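Local coordinates for glutathione peroxidase-like protein (PDB 3DWV) that acts as a tryparedoxin-dependent peroxidase of the glutathione peroxidase type, probably reducing hydroperoxides, and is captured here in its oxidized, disulfide-bonded form, at residues S24-F29 with H127-Y132; S47-Y52 with G79-A84; Y60-Y65 with F165-S170. The protein carries 1 engineered substitution. All coordinates share one frame; numbering follows the deposited sequence.

Contact 1 (S24-F29 with H127-Y132); sequences SSIFDF and HPLYEY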
ATOM      1  N   SER A  24      15.355   7.376  -5.568  1.00 23.12           N
ATOM      2  CA  SER A  24      15.198   6.828  -6.901  1.00 21.14           C
ATOM      3  C   SER A  24      14.488   5.468  -6.879  1.00 20.37           C
ATOM      4  O   SER A  24      14.246   4.882  -7.932  1.00 19.00           O
ATOM      5  CB  SER A  24      16.567   6.659  -7.572  1.00 22.22           C
ATOM      6  OG  SER A  24      17.325   5.654  -6.905  1.00 24.84           O
ATOM      7  N   SER A  25      14.196   4.985  -5.660  1.00 18.49           N
ATOM      8  CA  SER A  25      13.407   3.755  -5.538  1.00 17.32           C
ATOM      9  C   SER A  25      12.827   3.636  -4.127  1.00 13.64           C
ATOM     10  O   SER A  25      13.287   4.356  -3.247  1.00 15.61           O
ATOM     11  CB  SER A  25      14.196   2.491  -5.859  1.00 17.35           C
ATOM     12  OG  SER A  25      14.932   1.983  -4.782  1.00 19.11           O
ATOM     13  N   ILE A  26      11.879   2.706  -3.944  1.00 13.31           N
ATOM     14  CA  ILE A  26      11.362   2.552  -2.557  1.00 11.30           C
ATOM     15  C   ILE A  26      12.413   2.072  -1.588  1.00 10.92           C
ATOM     16  O   ILE A  26      12.301   2.177  -0.364  1.00 12.73           O
ATOM     17  CB  ILE A  26      10.199   1.536  -2.562  1.00 12.25           C
ATOM     18  CG1 ILE A  26      10.618   0.121  -2.998  1.00 12.88           C
ATOM     19  CG2 ILE A  26       9.028   2.064  -3.381  1.00 11.21           C
ATOM     20  CD1 ILE A  26       9.550  -0.917  -2.727  1.00 12.02           C
ATOM     21  N   PHE A  27      13.477   1.467  -2.098  1.00 12.75           N
ATOM     22  CA  PHE A  27      14.468   0.789  -1.231  1.00 14.54           C
ATOM     23  C   PHE A  27      15.342   1.813  -0.527  1.00 14.40           C
ATOM     24  O   PHE A  27      16.232   1.436   0.253  1.00 14.95           O
ATOM     25  CB  PHE A  27      15.322  -0.206  -2.048  1.00 15.47           C
ATOM     26  CG  PHE A  27      14.434  -1.265  -2.707  1.00 16.02           C
ATOM     27  CD1 PHE A  27      13.677  -2.122  -1.934  1.00 17.68           C
ATOM     28  CD2 PHE A  27      14.374  -1.368  -4.084  1.00 18.63           C
ATOM     29  CE1 PHE A  27      12.869  -3.084  -2.522  1.00 13.24           C
ATOM     30  CE2 PHE A  27      13.585  -2.328  -4.687  1.00 17.09           C
ATOM     31  CZ  PHE A  27      12.836  -3.171  -3.901  1.00 19.18           C
ATOM     32  N   ASP A  28      15.121   3.088  -0.822  1.00 13.84           N
ATOM     33  CA  ASP A  28      15.814   4.171  -0.136  1.00 13.72           C
ATOM     34  C   ASP A  28      15.153   4.504   1.218  1.00 12.15           C
ATOM     35  O   ASP A  28      15.644   5.437   1.861  1.00 13.51           O
ATOM     36  CB  ASP A  28      15.887   5.437  -1.010  1.00 15.08           C
ATOM     37  CG  ASP A  28      16.840   5.366  -2.181  1.00 16.43           C
ATOM     38  OD1 ASP A  28      17.945   4.803  -2.040  1.00 27.23           O
ATOM     39  OD2 ASP A  28      16.510   5.914  -3.259  1.00 27.07           O
ATOM     40  N   PHE A  29      14.072   3.807   1.588  1.00 12.01           N
ATOM     41  CA  PHE A  29      13.226   4.202   2.706  1.00 12.15           C
ATOM     42  C   PHE A  29      13.209   3.164   3.815  1.00 13.25           C
ATOM     43  O   PHE A  29      13.331   1.971   3.529  1.00 16.20           O
ATOM     44  CB  PHE A  29      11.791   4.511   2.202  1.00 11.70           C
ATOM     45  CG  PHE A  29      11.793   5.636   1.182  1.00 12.72           C
ATOM     46  CD1 PHE A  29      11.669   6.949   1.624  1.00 12.92           C
ATOM     47  CD2 PHE A  29      11.929   5.428  -0.193  1.00 14.11           C
ATOM     48  CE1 PHE A  29      11.700   8.020   0.752  1.00 13.62           C
ATOM     49  CE2 PHE A  29      11.966   6.488  -1.096  1.00 11.46           C
ATOM     50  CZ  PHE A  29      11.870   7.810  -0.621  1.00 13.60           C
ATOM     51  N   HIS A 127       4.779   9.259   6.322  1.00 10.78           N
ATOM     52  CA  HIS A 127       6.012   8.486   6.166  1.00 11.16           C
ATOM     53  C   HIS A 127       6.699   8.826   4.843  1.00 10.05           C
ATOM     54  O   HIS A 127       6.050   8.878   3.775  1.00 10.00           O
ATOM     55  CB  HIS A 127       5.695   6.992   6.241  1.00 11.23           C
ATOM     56  CG  HIS A 127       6.907   6.083   6.253  1.00 11.48           C
ATOM     57  ND1 HIS A 127       7.895   6.023   5.292  1.00 11.18           N
ATOM     58  CD2 HIS A 127       7.246   5.139   7.168  1.00 11.14           C
ATOM     59  CE1 HIS A 127       8.789   5.081   5.633  1.00 12.91           C
ATOM     60  NE2 HIS A 127       8.396   4.534   6.793  1.00 13.54           N
ATOM     61  N   PRO A 128       7.994   9.072   4.846  1.00 10.94           N
ATOM     62  CA  PRO A 128       8.652   9.475   3.586  1.00 11.14           C
ATOM     63  C   PRO A 128       8.467   8.499   2.442  1.00  9.89           C
ATOM     64  O   PRO A 128       8.442   9.006   1.299  1.00 12.02           O
ATOM     65  CB  PRO A 128      10.144   9.619   3.981  1.00 13.44           C
ATOM     66  CG  PRO A 128      10.109   9.938   5.453  1.00 13.43           C
ATOM     67  CD  PRO A 128       8.927   9.118   5.991  1.00 11.72           C
ATOM     68  N   LEU A 129       8.311   7.205   2.675  1.00 10.81           N
ATOM     69  CA  LEU A 129       8.113   6.295   1.544  0.50  9.36           C
ATOM     70  C   LEU A 129       6.807   6.671   0.857  1.00 10.62           C
ATOM     71  O   LEU A 129       6.741   6.610  -0.376  1.00  9.74           O
ATOM     72  CB  LEU A 129       8.118   4.829   1.983  0.50  9.56           C
ATOM     73  CG  LEU A 129       7.482   3.771   1.079  0.50  6.47           C
ATOM     74  CD1 LEU A 129       8.435   3.273  -0.004  0.50  9.79           C
ATOM     75  CD2 LEU A 129       7.018   2.585   1.926  0.50  9.75           C
ATOM     76  N   TYR A 130       5.789   7.042   1.641  1.00  8.86           N
ATOM     77  CA  TYR A 130       4.498   7.442   1.069  1.00  9.44           C
ATOM     78  C   TYR A 130       4.645   8.781   0.346  1.00  9.50           C
ATOM     79  O   TYR A 130       4.110   9.033  -0.743  1.00 10.63           O
ATOM     80  CB  TYR A 130       3.378   7.420   2.166  1.00 10.77           C
ATOM     81  CG  TYR A 130       2.676   6.088   2.004  1.00  9.43           C
ATOM     82  CD1 TYR A 130       3.179   4.941   2.598  1.00 10.41           C
ATOM     83  CD2 TYR A 130       1.537   5.995   1.227  1.00  8.77           C
ATOM     84  CE1 TYR A 130       2.559   3.723   2.435  1.00 10.32           C
ATOM     85  CE2 TYR A 130       0.927   4.758   1.062  1.00  8.97           C
ATOM     86  CZ  TYR A 130       1.429   3.615   1.667  1.00 10.80           C
ATOM     87  OH  TYR A 130       0.822   2.383   1.522  1.00 11.11           O
ATOM     88  N   GLU A 131       5.380   9.728   0.938  1.00 11.43           N
ATOM     89  CA  GLU A 131       5.613  11.009   0.254  1.00 11.62           C
ATOM     90  C   GLU A 131       6.273  10.761  -1.079  1.00 12.29           C
ATOM     91  O   GLU A 131       5.867  11.400  -2.081  1.00 13.39           O
ATOM     92  CB  GLU A 131       6.416  11.942   1.173  1.00 16.07           C
ATOM     93  CG  GLU A 131       5.449  12.239   2.362  1.00 18.92           C
ATOM     94  CD  GLU A 131       4.269  13.078   1.920  1.00 21.59           C
ATOM     95  OE1 GLU A 131       4.499  14.320   2.033  1.00 31.36           O
ATOM     96  OE2 GLU A 131       3.132  12.708   1.487  1.00 18.66           O
ATOM     97  N   TYR A 132       7.218   9.829  -1.073  1.00 10.97           N
ATOM     98  CA  TYR A 132       7.811   9.494  -2.387  1.00 10.19           C
ATOM     99  C   TYR A 132       6.855   8.840  -3.362  1.00 11.36           C
ATOM    100  O   TYR A 132       6.805   9.229  -4.547  1.00 11.39           O
ATOM    101  CB  TYR A 132       9.024   8.583  -2.099  1.00 11.07           C
ATOM    102  CG  TYR A 132       9.615   7.934  -3.350  1.00 11.46           C
ATOM    103  CD1 TYR A 132      10.298   8.671  -4.323  1.00 13.84           C
ATOM    104  CD2 TYR A 132       9.478   6.567  -3.533  1.00 13.22           C
ATOM    105  CE1 TYR A 132      10.828   8.041  -5.450  1.00 12.48           C
ATOM    106  CE2 TYR A 132       9.982   5.929  -4.640  1.00 13.06           C
ATOM    107  CZ  TYR A 132      10.651   6.680  -5.590  1.00 12.21           C
ATOM    108  OH  TYR A 132      11.140   5.991  -6.681  1.00 16.57           O
TER

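Contact 2 (S47-Y52 with G79-A84); sequences SPLLIY and GFTVLA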
ATOM      1  N   SER A  47      11.919  -8.135  -8.409  1.00 20.71           N
ATOM      2  CA  SER A  47      10.601  -8.642  -8.713  1.00 17.18           C
ATOM      3  C   SER A  47       9.609  -7.527  -8.415  1.00 15.45           C
ATOM      4  O   SER A  47       9.900  -6.730  -7.528  1.00 14.22           O
ATOM      5  CB  SER A  47      10.262  -9.827  -7.813  1.00 24.10           C
ATOM      6  OG  SER A  47      10.946 -10.974  -8.271  1.00 26.99           O
ATOM      7  N   PRO A  48       8.486  -7.468  -9.110  1.00 15.15           N
ATOM      8  CA  PRO A  48       7.524  -6.397  -8.812  1.00 15.23           C
ATOM      9  C   PRO A  48       6.801  -6.652  -7.506  1.00 13.36           C
ATOM     10  O   PRO A  48       6.861  -7.747  -6.941  1.00 19.06           O
ATOM     11  CB  PRO A  48       6.574  -6.451 -10.016  1.00 14.89           C
ATOM     12  CG  PRO A  48       6.669  -7.854 -10.535  1.00 18.91           C
ATOM     13  CD  PRO A  48       8.055  -8.352 -10.200  1.00 18.90           C
ATOM     14  N   LEU A  49       6.110  -5.615  -7.012  1.00 11.98           N
ATOM     15  CA  LEU A  49       5.336  -5.783  -5.808  1.00 12.80           C
ATOM     16  C   LEU A  49       4.209  -4.745  -5.813  1.00 13.05           C
ATOM     17  O   LEU A  49       4.245  -3.783  -6.584  1.00 11.73           O
ATOM     18  CB  LEU A  49       6.186  -5.720  -4.547  1.00 14.71           C
ATOM     19  CG  LEU A  49       6.954  -4.446  -4.201  1.00 13.92           C
ATOM     20  CD1 LEU A  49       7.137  -4.364  -2.685  1.00 14.25           C
ATOM     21  CD2 LEU A  49       8.323  -4.356  -4.880  1.00 13.83           C
ATOM     22  N   LEU A  50       3.215  -4.961  -4.961  1.00 11.20           N
ATOM     23  CA  LEU A  50       2.114  -4.038  -4.785  1.00 11.61           C
ATOM     24  C   LEU A  50       2.092  -3.562  -3.329  1.00 12.98           C
ATOM     25  O   LEU A  50       2.140  -4.466  -2.484  1.00 15.07           O
ATOM     26  CB  LEU A  50       0.771  -4.728  -5.007  1.00 13.02           C
ATOM     27  CG  LEU A  50       0.012  -4.556  -6.299  1.00 17.64           C
ATOM     28  CD1 LEU A  50      -1.321  -5.295  -6.172  1.00 14.33           C
ATOM     29  CD2 LEU A  50      -0.177  -3.099  -6.687  1.00 15.47           C
ATOM     30  N   ILE A  51       2.018  -2.243  -3.131  1.00 10.10           N
ATOM     31  CA  ILE A  51       2.001  -1.725  -1.755  1.00  8.77           C
ATOM     32  C   ILE A  51       0.678  -1.028  -1.492  1.00  8.60           C
ATOM     33  O   ILE A  51       0.347  -0.014  -2.113  1.00  8.03           O
ATOM     34  CB  ILE A  51       3.169  -0.781  -1.464  1.00  9.62           C
ATOM     35  CG1 ILE A  51       4.522  -1.465  -1.759  1.00 11.39           C
ATOM     36  CG2 ILE A  51       3.076  -0.261  -0.029  1.00 11.35           C
ATOM     37  CD1 ILE A  51       5.706  -0.498  -1.539  1.00 18.20           C
ATOM     38  N   TYR A  52      -0.053  -1.660  -0.558  1.00  9.09           N
ATOM     39  CA  TYR A  52      -1.311  -1.114  -0.108  1.00 10.45           C
ATOM     40  C   TYR A  52      -1.291  -0.403   1.244  1.00  9.88           C
ATOM     41  O   TYR A  52      -0.539  -0.876   2.114  1.00 10.25           O
ATOM     42  CB  TYR A  52      -2.281  -2.274   0.067  1.00 12.39           C
ATOM     43  CG  TYR A  52      -2.833  -2.954  -1.154  1.00 11.44           C
ATOM     44  CD1 TYR A  52      -2.161  -3.964  -1.812  1.00 12.24           C
ATOM     45  CD2 TYR A  52      -4.090  -2.572  -1.641  1.00 11.27           C
ATOM     46  CE1 TYR A  52      -2.714  -4.580  -2.941  1.00 15.42           C
ATOM     47  CE2 TYR A  52      -4.639  -3.191  -2.747  1.00 14.08           C
ATOM     48  CZ  TYR A  52      -3.956  -4.184  -3.401  1.00 14.93           C
ATOM     49  OH  TYR A  52      -4.509  -4.801  -4.507  1.00 13.01           O
ATOM     50  N   GLY A  79       7.702 -14.610  -7.722  0.50 24.18           N
ATOM     51  CA  GLY A  79       8.522 -13.718  -6.940  0.50 22.72           C
ATOM     52  C   GLY A  79       7.860 -12.492  -6.351  0.50 20.76           C
ATOM     53  O   GLY A  79       8.352 -11.704  -5.544  0.50 17.48           O
ATOM     54  N   PHE A  80       6.637 -12.217  -6.727  1.00 18.08           N
ATOM     55  CA  PHE A  80       5.810 -11.092  -6.412  1.00 13.24           C
ATOM     56  C   PHE A  80       5.492 -11.006  -4.929  1.00 13.80           C
ATOM     57  O   PHE A  80       5.436 -12.028  -4.232  1.00 17.54           O
ATOM     58  CB  PHE A  80       4.533 -11.247  -7.231  1.00 15.13           C
ATOM     59  CG  PHE A  80       3.444 -10.204  -7.005  1.00 14.50           C
ATOM     60  CD1 PHE A  80       3.573  -8.900  -7.454  1.00 14.06           C
ATOM     61  CD2 PHE A  80       2.274 -10.584  -6.353  1.00 14.66           C
ATOM     62  CE1 PHE A  80       2.550  -7.988  -7.280  1.00 12.94           C
ATOM     63  CE2 PHE A  80       1.246  -9.702  -6.178  1.00 10.76           C
ATOM     64  CZ  PHE A  80       1.375  -8.410  -6.663  1.00 12.49           C
ATOM     65  N   THR A  81       5.281  -9.796  -4.389  1.00 13.29           N
ATOM     66  CA  THR A  81       4.694  -9.782  -3.019  1.00 13.73           C
ATOM     67  C   THR A  81       3.730  -8.606  -2.933  1.00 12.17           C
ATOM     68  O   THR A  81       3.750  -7.704  -3.781  1.00 12.98           O
ATOM     69  CB  THR A  81       5.727  -9.805  -1.889  1.00 14.81           C
ATOM     70  OG1 THR A  81       5.086 -10.130  -0.614  1.00 16.77           O
ATOM     71  CG2 THR A  81       6.398  -8.445  -1.727  1.00 17.54           C
ATOM     72  N   VAL A  82       2.873  -8.674  -1.919  1.00 13.08           N
ATOM     73  CA  VAL A  82       2.006  -7.550  -1.548  1.00  9.43           C
ATOM     74  C   VAL A  82       2.452  -7.119  -0.158  1.00  9.31           C
ATOM     75  O   VAL A  82       2.593  -8.031   0.699  1.00 12.54           O
ATOM     76  CB  VAL A  82       0.541  -8.016  -1.554  1.00 13.29           C
ATOM     77  CG1 VAL A  82      -0.340  -6.973  -0.900  1.00 13.68           C
ATOM     78  CG2 VAL A  82       0.140  -8.358  -2.992  1.00 15.02           C
ATOM     79  N   LEU A  83       2.653  -5.828   0.092  1.00 10.11           N
ATOM     80  CA  LEU A  83       2.955  -5.363   1.433  1.00 11.24           C
ATOM     81  C   LEU A  83       1.850  -4.428   1.911  1.00 11.69           C
ATOM     82  O   LEU A  83       1.433  -3.579   1.092  1.00 13.11           O
ATOM     83  CB  LEU A  83       4.251  -4.549   1.455  1.00 11.44           C
ATOM     84  CG  LEU A  83       5.510  -5.280   0.986  1.00 11.50           C
ATOM     85  CD1 LEU A  83       6.720  -4.355   1.098  1.00 20.85           C
ATOM     86  CD2 LEU A  83       5.806  -6.509   1.839  1.00 14.04           C
ATOM     87  N   ALA A  84       1.428  -4.528   3.172  1.00 10.64           N
ATOM     88  CA  ALA A  84       0.355  -3.676   3.666  1.00  9.80           C
ATOM     89  C   ALA A  84       0.853  -2.734   4.779  1.00  9.10           C
ATOM     90  O   ALA A  84       1.397  -3.221   5.746  1.00 10.38           O
ATOM     91  CB  ALA A  84      -0.831  -4.495   4.201  1.00 12.23           C
TER

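Contact 3 (Y60-Y65 with F165-S170); sequences YTKGGY and FSPGAS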
ATOM      1  N   TYR A  60     -15.942  -3.738   4.834  1.00 14.28           N
ATOM      2  CA  TYR A  60     -15.956  -3.334   3.438  1.00 15.13           C
ATOM      3  C   TYR A  60     -14.600  -2.766   3.023  1.00 15.56           C
ATOM      4  O   TYR A  60     -14.054  -2.002   3.825  1.00 19.38           O
ATOM      5  CB  TYR A  60     -17.081  -2.282   3.122  1.00 15.10           C
ATOM      6  CG  TYR A  60     -18.385  -2.953   3.558  1.00 12.19           C
ATOM      7  CD1 TYR A  60     -19.065  -3.918   2.825  1.00 15.52           C
ATOM      8  CD2 TYR A  60     -18.870  -2.636   4.821  1.00 13.13           C
ATOM      9  CE1 TYR A  60     -20.245  -4.526   3.292  1.00 12.21           C
ATOM     10  CE2 TYR A  60     -20.039  -3.227   5.310  1.00 12.72           C
ATOM     11  CZ  TYR A  60     -20.715  -4.143   4.547  1.00 10.40           C
ATOM     12  OH  TYR A  60     -21.844  -4.729   5.061  1.00 11.43           O
ATOM     13  N   THR A  61     -14.090  -3.139   1.838  1.00 12.66           N
ATOM     14  CA  THR A  61     -12.856  -2.526   1.310  1.00 13.55           C
ATOM     15  C   THR A  61     -13.040  -2.114  -0.145  1.00 12.60           C
ATOM     16  O   THR A  61     -12.043  -1.852  -0.842  1.00 17.12           O
ATOM     17  CB  THR A  61     -11.660  -3.493   1.460  1.00 13.33           C
ATOM     18  OG1 THR A  61     -11.871  -4.688   0.693  1.00 14.34           O
ATOM     19  CG2 THR A  61     -11.454  -3.995   2.901  1.00 18.50           C
ATOM     20  N   LYS A  62     -14.240  -2.082  -0.757  1.00 14.42           N
ATOM     21  CA  LYS A  62     -14.382  -1.787  -2.187  1.00 16.12           C
ATOM     22  C   LYS A  62     -13.736  -2.821  -3.129  1.00 17.83           C
ATOM     23  O   LYS A  62     -13.368  -2.608  -4.323  1.00 17.89           O
ATOM     24  CB  LYS A  62     -13.820  -0.401  -2.519  1.00 15.27           C
ATOM     25  CG  LYS A  62     -14.278   0.685  -1.584  1.00 19.07           C
ATOM     26  CD  LYS A  62     -13.902   2.075  -2.045  1.00 24.22           C
ATOM     27  CE  LYS A  62     -14.594   3.155  -1.233  1.00 32.00           C
ATOM     28  NZ  LYS A  62     -16.084   3.148  -1.343  1.00 31.30           N
ATOM     29  N   GLY A  63     -13.579  -4.011  -2.563  1.00 16.23           N
ATOM     30  CA  GLY A  63     -12.943  -5.128  -3.272  1.00 20.19           C
ATOM     31  C   GLY A  63     -11.459  -5.247  -3.031  1.00 17.52           C
ATOM     32  O   GLY A  63     -10.826  -6.177  -3.506  1.00 14.99           O
ATOM     33  N   GLY A  64     -10.817  -4.305  -2.334  1.00 15.45           N
ATOM     34  CA  GLY A  64      -9.378  -4.234  -2.151  1.00 16.07           C
ATOM     35  C   GLY A  64      -8.784  -5.422  -1.439  1.00 14.29           C
ATOM     36  O   GLY A  64      -7.752  -5.961  -1.902  1.00 15.27           O
ATOM     37  N   TYR A  65      -9.421  -5.853  -0.337  1.00 12.61           N
ATOM     38  CA  TYR A  65      -8.925  -7.084   0.269  1.00 13.01           C
ATOM     39  C   TYR A  65      -8.882  -8.264  -0.699  1.00 13.50           C
ATOM     40  O   TYR A  65      -7.928  -9.082  -0.718  1.00 13.27           O
ATOM     41  CB  TYR A  65      -9.822  -7.481   1.462  1.00 17.12           C
ATOM     42  CG  TYR A  65      -9.479  -8.848   2.029  1.00 16.82           C
ATOM     43  CD1 TYR A  65      -8.462  -8.935   2.978  1.00 19.21           C
ATOM     44  CD2 TYR A  65     -10.129 -10.046   1.690  1.00 18.66           C
ATOM     45  CE1 TYR A  65      -8.112 -10.157   3.534  1.00 20.59           C
ATOM     46  CE2 TYR A  65      -9.769 -11.249   2.227  1.00 21.45           C
ATOM     47  CZ  TYR A  65      -8.753 -11.296   3.154  1.00 22.53           C
ATOM     48  OH  TYR A  65      -8.452 -12.520   3.670  1.00 33.56           O
ATOM     49  N   PHE A 165      -3.293   2.542  -8.010  1.00 11.94           N
ATOM     50  CA  PHE A 165      -4.641   2.003  -8.214  1.00 13.35           C
ATOM     51  C   PHE A 165      -5.596   2.406  -7.100  1.00 11.92           C
ATOM     52  O   PHE A 165      -5.214   2.336  -5.926  1.00 13.46           O
ATOM     53  CB  PHE A 165      -4.626   0.473  -8.290  1.00 14.00           C
ATOM     54  CG  PHE A 165      -3.874  -0.025  -9.533  1.00 12.62           C
ATOM     55  CD1 PHE A 165      -4.480  -0.065 -10.770  1.00 13.76           C
ATOM     56  CD2 PHE A 165      -2.563  -0.470  -9.419  1.00 18.55           C
ATOM     57  CE1 PHE A 165      -3.801  -0.521 -11.896  1.00 14.08           C
ATOM     58  CE2 PHE A 165      -1.878  -0.920 -10.545  1.00 18.03           C
ATOM     59  CZ  PHE A 165      -2.480  -0.963 -11.794  1.00 17.60           C
ATOM     60  N   SER A 166      -6.837   2.776  -7.427  1.00 11.96           N
ATOM     61  CA  SER A 166      -7.871   2.865  -6.403  1.00 14.51           C
ATOM     62  C   SER A 166      -8.240   1.495  -5.865  1.00 13.39           C
ATOM     63  O   SER A 166      -7.941   0.447  -6.460  1.00 13.43           O
ATOM     64  CB  SER A 166      -9.078   3.541  -7.068  1.00 17.90           C
ATOM     65  OG  SER A 166      -9.656   2.647  -8.005  1.00 28.79           O
ATOM     66  N   PRO A 167      -8.877   1.428  -4.714  1.00 11.83           N
ATOM     67  CA  PRO A 167      -9.234   0.145  -4.100  1.00 13.95           C
ATOM     68  C   PRO A 167     -10.205  -0.710  -4.884  1.00 15.65           C
ATOM     69  O   PRO A 167     -10.248  -1.933  -4.698  1.00 20.82           O
ATOM     70  CB  PRO A 167      -9.944   0.549  -2.791  1.00 15.89           C
ATOM     71  CG  PRO A 167     -10.365   1.952  -3.046  1.00 14.98           C
ATOM     72  CD  PRO A 167      -9.218   2.556  -3.811  1.00 13.07           C
ATOM     73  N   GLY A 168     -10.983  -0.096  -5.759  1.00 16.05           N
ATOM     74  CA  GLY A 168     -11.952  -0.903  -6.503  1.00 19.25           C
ATOM     75  C   GLY A 168     -11.347  -1.312  -7.825  1.00 16.00           C
ATOM     76  O   GLY A 168     -12.101  -1.790  -8.709  1.00 20.36           O
ATOM     77  N   ALA A 169     -10.060  -1.170  -8.065  1.00 16.89           N
ATOM     78  CA  ALA A 169      -9.377  -1.673  -9.263  1.00 18.83           C
ATOM     79  C   ALA A 169      -9.505  -3.187  -9.376  1.00 19.36           C
ATOM     80  O   ALA A 169      -9.322  -3.922  -8.411  1.00 26.17           O
ATOM     81  CB  ALA A 169      -7.892  -1.293  -9.271  1.00 16.25           C
ATOM     82  N   SER A 170      -9.831  -3.648 -10.595  1.00 20.27           N
ATOM     83  CA  SER A 170     -10.076  -5.076 -10.713  1.00 21.55           C
ATOM     84  C   SER A 170      -8.757  -5.829 -10.802  1.00 21.92           C
ATOM     85  O   SER A 170      -7.736  -5.216 -11.101  1.00 20.09           O
ATOM     86  CB  SER A 170     -10.918  -5.379 -11.955  1.00 24.14           C
ATOM     87  OG  SER A 170     -10.396  -4.698 -13.070  1.00 29.31           O
TER

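Contact 1 (S24-F29 with H127-Y132)
The ring of F29 lies against the first turn of helix 128-136, while I26 and the S24-S25 backbone meet L129 and Y132 of the same helix. H127 is the N-cap of that helix: its ND1 takes the N-H of L129 at 2.9 Å, nearly straight and in the imidazole plane, which fixes the ring's rotation. P128 follows, its carbonyl O 3.4 Å from F29 CE1 and its CB 3.9 Å from F29 CD1. L129 then places its CA over one face of the phenylalanine, 3.9 Å from the ring centroid and 25° off the normal, a CH-pi contact. Its CD1 extends to I26 CB at 3.6 Å, the side chains running alongside one another; L129 is modelled in two conformers, and this describes one of them. The fold is a thioredoxin-type three-layer sandwich, and this helix belongs to one outer layer. Y130, on the side of the helix turned from the 24-29 loop, packs on I51 of the sheet, and I26 from the loop reaches I51 as well. One turn beyond P128, Y132 has CG anti to its backbone N (chi1 170°), which sends the phenol ring past F29 toward the S24-I26 backbone. Its CB touches F29 CZ at a tight 3.3 Å. The F29 and Y132 ring planes are 26° apart and their centroids 5.1 Å, displaced enough that little of one ring covers the other. Y132 OH sits 3.4 Å from S25 N, too poorly angled for a hydrogen bond; D28 OD2 accepts a good bond from S24 N and a weak one from S25 N.

Contact 2 (S47-Y52 with G79-A84)
L50 and L83 bind each other and their neighbours through the main chain, in parallel strands whose short segments run 16° apart. L50 N donates to T81 O at 3.0 Å, L50 O accepts from L83 N at 3.0 Å, and L83 O in turn accepts from Y52 N at 2.9 Å. Weaker CA-H...O contacts fill in between, among them V82 CA to L50 O at 3.2 Å and I51 CA to L83 O. Apolar contacts divide between the two faces. On the face of L50, Y52 and V82, the valine's CG1 comes to Y52 CD1 at 3.6 Å and its CG2 approaches L50 CB. F80, whose chi1 of 176° extends the ring away from its own main-chain nitrogen, reaches across to the other strand: CE1 lies 3.8 Å from L49 CA and CZ 4.1 Å from L50 CB. On the face of L49, I51, T81 and L83, L49 CD1 meets L83 CD1 at 3.8 Å, the two side chains meeting at a slant. These strands are the two ends of a beta-alpha-beta crossover through helix 64-75, on which L50 and Y52 pack; strand 152-155 pairs with the other edge of strand 49-54. Across this buried junction the polar groups that bond are all peptide groups, so the main chain sets the register, while the side chains add mainly apolar contacts, aliphatic between L49 and L83 and partly aromatic around L50 and V82.

Contact 3 (Y60-Y65 with F165-S170)
K62 lays its aliphatic chain alongside the ring of P167, its methylenes following the proline. Its CB is 4.0 Å from P167 CB. K62 CG passes 4.4 Å from P167 CG, and K62 CD comes closest, 3.7 Å from P167 CG. Beyond CD the chain leaves the proline, and a bend at the last torsion (chi4 -63°) carries NZ away from the 165-170 loop. The backbone of K62 also meets the loop. Its carbonyl O takes a CA-H...O contact from G168 CA at 3.1 Å, with 146° at the hydrogen, and lies only 3.2 Å from P167 O, an approach of two acceptors that is probably unfavourable. A type I' turn from T61 to G64 presents this carbonyl, facing a type I turn from S166 to A169. T61 joins the first turn to the helix start: its O closes the turn by accepting from G64 N at 3.1 Å and touches P167 CB, while its OG1 takes Y65 N at 2.9 Å along a nearly straight path of 169°. The contact brings the start of helix 64-75, with G63 as N-cap, up to the loop leading into helix 171-181, where S170 OG caps D173 N. P167 also packs on W148 and F150. The T61 side chain is about 8 Å from that of C58, the predicted active-site cysteine, which is disulfide-bonded to C106 here. With no hydrogen bond between the two turns, their association rests on van der Waals fit and one CA-H...O contact.

Overall arrangement
Contact 2 is the buried one, in the central sheet; contacts 1 and 3 are only partly buried and sit on opposite sides of the chain's centre, about 23 Å apart between centres. Contact 1 packs on strand 49-54 through I26 and Y130; contact 3 only grazes it, G64 O coming loosely near the Y52 ring on the other face. Contacts 2 and 3 share the crossover, since helix 64-75 connects the two strands and begins within 60-65. Chemistry follows place: regular interstrand hydrogen bonds in the sheet, aromatic packing against a helix end in contact 1, and proline-lysine and turn-to-turn packing in contact 3, nearest the predicted active-site cysteine.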